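Local coordinates for protein aminomethyltransferase (Bartonella henselae, PDB 3GIR) that belongs to the aminomethyltransferase family, with a folate-binding domain followed by a C-terminal barrel domain like that of the glycine cleavage T-protein, at residues A[171-176]-A[223-228]. Numbering follows the deposited sequence. Where two conformers were deposited one is given.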
ATOM      1  N   GLU A 171      -1.273 -13.662  14.015  1.00 18.85           N
ATOM      2  CA  GLU A 171      -2.487 -14.169  13.351  0.70 20.28           C
ATOM      3  C   GLU A 171      -3.633 -13.192  13.613  1.00 18.47           C
ATOM      4  O   GLU A 171      -4.083 -13.025  14.738  1.00 18.90           O
ATOM      5  CB  GLU A 171      -2.858 -15.554  13.881  0.70 21.58           C
ATOM      6  CG  GLU A 171      -3.970 -16.196  13.090  0.70 27.83           C
ATOM      7  CD  GLU A 171      -4.103 -17.716  13.269  0.70 37.01           C
ATOM      8  OE1 GLU A 171      -3.923 -18.194  14.418  0.70 41.34           O
ATOM      9  OE2 GLU A 171      -4.414 -18.433  12.266  0.70 39.73           O
ATOM     10  N   ARG A 172      -4.052 -12.519  12.549  1.00 18.23           N
ATOM     11  CA  ARG A 172      -5.065 -11.492  12.664  1.00 17.16           C
ATOM     12  C   ARG A 172      -5.945 -11.396  11.471  1.00 16.09           C
ATOM     13  O   ARG A 172      -5.564 -11.749  10.340  1.00 16.92           O
ATOM     14  CB  ARG A 172      -4.368 -10.114  12.777  1.00 17.48           C
ATOM     15  CG  ARG A 172      -3.511  -9.875  13.996  1.00 20.62           C
ATOM     16  CD  ARG A 172      -4.269  -9.722  15.233  1.00 19.63           C
ATOM     17  NE  ARG A 172      -3.429  -9.440  16.402  1.00 22.25           N
ATOM     18  CZ  ARG A 172      -2.907 -10.349  17.216  1.00 20.83           C
ATOM     19  NH1 ARG A 172      -3.070 -11.633  16.984  1.00 21.19           N
ATOM     20  NH2 ARG A 172      -2.188  -9.997  18.287  1.00 22.87           N
ATOM     21  N   VAL A 173      -7.148 -10.873  11.690  1.00 15.69           N
ATOM     22  CA  VAL A 173      -7.954 -10.286  10.605  1.00 14.88           C
ATOM     23  C   VAL A 173      -7.596  -8.840  10.555  1.00 15.86           C
ATOM     24  O   VAL A 173      -7.372  -8.212  11.576  1.00 16.28           O
ATOM     25  CB  VAL A 173      -9.463 -10.527  10.827  1.00 15.25           C
ATOM     26  CG1 VAL A 173     -10.354  -9.501  10.087  1.00 16.59           C
ATOM     27  CG2 VAL A 173      -9.786 -11.942  10.423  1.00 15.73           C
ATOM     28  N   LEU A 174      -7.553  -8.287   9.349  1.00 16.09           N
ATOM     29  CA  LEU A 174      -7.295  -6.896   9.118  1.00 15.44           C
ATOM     30  C   LEU A 174      -8.391  -6.384   8.189  1.00 15.55           C
ATOM     31  O   LEU A 174      -8.615  -6.938   7.086  1.00 16.11           O
ATOM     32  CB  LEU A 174      -5.921  -6.649   8.450  1.00 16.17           C
ATOM     33  CG  LEU A 174      -5.467  -5.159   8.353  1.00 18.34           C
ATOM     34  CD1 LEU A 174      -5.243  -4.473   9.675  1.00 20.69           C
ATOM     35  CD2 LEU A 174      -4.172  -5.184   7.507  1.00 19.34           C
ATOM     36  N   LEU A 175      -9.092  -5.340   8.621  1.00 14.38           N
ATOM     37  CA  LEU A 175     -10.187  -4.700   7.873  1.00 14.02           C
ATOM     38  C   LEU A 175      -9.797  -3.265   7.642  1.00 16.23           C
ATOM     39  O   LEU A 175      -9.316  -2.639   8.540  1.00 18.47           O
ATOM     40  CB  LEU A 175     -11.518  -4.738   8.621  1.00 14.94           C
ATOM     41  CG  LEU A 175     -11.996  -6.114   9.046  1.00 15.65           C
ATOM     42  CD1 LEU A 175     -13.227  -6.019   9.971  1.00 18.77           C
ATOM     43  CD2 LEU A 175     -12.346  -6.881   7.823  1.00 17.62           C
ATOM     44  N   ALA A 176     -10.043  -2.720   6.466  1.00 14.04           N
ATOM     45  CA  ALA A 176      -9.943  -1.297   6.236  1.00 14.66           C
ATOM     46  C   ALA A 176     -11.345  -0.727   6.085  1.00 15.45           C
ATOM     47  O   ALA A 176     -12.173  -1.281   5.436  1.00 15.40           O
ATOM     48  CB  ALA A 176      -9.149  -1.047   4.933  1.00 15.09           C
ATOM     49  N   ILE A 223      -8.243  -1.754  11.024  1.00 14.08           N
ATOM     50  CA  ILE A 223      -8.490  -2.421  12.312  1.00 14.62           C
ATOM     51  C   ILE A 223      -7.958  -3.862  12.229  1.00 15.31           C
ATOM     52  O   ILE A 223      -8.408  -4.615  11.383  1.00 16.57           O
ATOM     53  CB  ILE A 223      -9.971  -2.431  12.671  1.00 16.01           C
ATOM     54  CG1 ILE A 223     -10.596  -1.039  12.585  1.00 17.77           C
ATOM     55  CG2 ILE A 223     -10.218  -3.116  14.069  1.00 16.56           C
ATOM     56  CD1 ILE A 223     -12.204  -1.019  12.621  1.00 22.27           C
ATOM     57  N   ALA A 224      -7.032  -4.235  13.123  1.00 15.54           N
ATOM     58  CA  ALA A 224      -6.452  -5.548  13.209  1.00 15.88           C
ATOM     59  C   ALA A 224      -6.924  -6.144  14.518  1.00 17.50           C
ATOM     60  O   ALA A 224      -6.879  -5.470  15.553  1.00 18.25           O
ATOM     61  CB  ALA A 224      -4.898  -5.516  13.155  1.00 17.35           C
ATOM     62  N   LEU A 225      -7.422  -7.353  14.464  1.00 16.75           N
ATOM     63  CA  LEU A 225      -7.948  -7.996  15.675  1.00 17.76           C
ATOM     64  C   LEU A 225      -7.836  -9.492  15.568  1.00 18.51           C
ATOM     65  O   LEU A 225      -7.663 -10.062  14.524  1.00 18.01           O
ATOM     66  CB  LEU A 225      -9.416  -7.570  15.933  1.00 17.74           C
ATOM     67  CG  LEU A 225     -10.539  -8.155  15.077  1.00 19.00           C
ATOM     68  CD1 LEU A 225     -11.918  -7.678  15.744  1.00 21.58           C
ATOM     69  CD2 LEU A 225     -10.452  -7.703  13.605  1.00 17.50           C
ATOM     70  N   PRO A 226      -7.954 -10.187  16.725  1.00 19.74           N
ATOM     71  CA  PRO A 226      -7.912 -11.613  16.687  1.00 20.04           C
ATOM     72  C   PRO A 226      -8.973 -12.210  15.779  1.00 19.34           C
ATOM     73  O   PRO A 226     -10.069 -11.673  15.638  1.00 20.02           O
ATOM     74  CB  PRO A 226      -8.175 -12.003  18.171  1.00 21.91           C
ATOM     75  CG  PRO A 226      -7.742 -10.830  18.904  1.00 22.61           C
ATOM     76  CD  PRO A 226      -8.130  -9.662  18.089  1.00 20.97           C
ATOM     77  N   ILE A 227      -8.654 -13.320  15.178  1.00 20.61           N
ATOM     78  CA  ILE A 227      -9.527 -14.020  14.232  1.00 21.05           C
ATOM     79  C   ILE A 227     -10.894 -14.395  14.830  1.00 20.77           C
ATOM     80  O   ILE A 227     -11.912 -14.178  14.180  1.00 21.74           O
ATOM     81  CB  ILE A 227      -8.823 -15.201  13.530  1.00 22.37           C
ATOM     82  CG1 ILE A 227      -7.689 -14.671  12.635  1.00 24.23           C
ATOM     83  CG2 ILE A 227      -9.805 -16.117  12.797  1.00 27.37           C
ATOM     84  CD1 ILE A 227      -6.772 -15.796  12.165  1.00 28.83           C
ATOM     85  N   GLY A 228     -10.912 -14.810  16.088  1.00 21.14           N
ATOM     86  CA  GLY A 228     -12.198 -15.177  16.710  1.00 21.92           C
ATOM     87  C   GLY A 228     -13.150 -14.057  17.004  1.00 22.31           C
ATOM     88  O   GLY A 228     -14.348 -14.302  17.274  1.00 24.08           O
TER
HETATM   89  O   HOH W   1      -6.095 -14.477  15.984  1.00 24.73           O
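V173 and L225 face each other as a hydrogen-bonded pair of antiparallel strands. V173 N donates to L225 O at 3.0 Å, and L225 N returns a bond to V173 O. L175 and I223 form the next hydrogen-bonded pair. The bond from I223 N to L175 O is 2.8 Å long and nearly straight at 169°. Between these pairs, L174 and A224 are a non-hydrogen-bonded pair. L174 CD1 lies 3.6 Å from A224 CB on the sheet face they share.

The side chain of R172 reaches over the end of this ladder. Its CB and CG pass near L225 O. The chain bends about the CB–CG bond (chi2 -71°), and CD comes to 3.5 Å from L225 O, with P226 N also close by. The guanidinium lies oblique to the L225 carbonyl carbon. NH1 turns back along its own segment and donates to E171 O at 2.8 Å, from above that carbonyl's plane. NH2 has a long, weak ion pair with D207. E171 O also accepts from a water that in turn accepts from I227 N, 2.9 Å away. This water bridges the backbones of E171 and I227.

On the other sheet face, V173 CG1 lies beside L225 CD2, and CG2 meets I227 CG1 at 4.1 Å. Helix 227-238 covers this face: A230 touches V173 and L225, and L233 touches I223 and L225. The two strands are neighbours in a mixed sheet of the folate-binding domain, with strand 76-80 beside 173-178 and strand 209-211 beside 220-225.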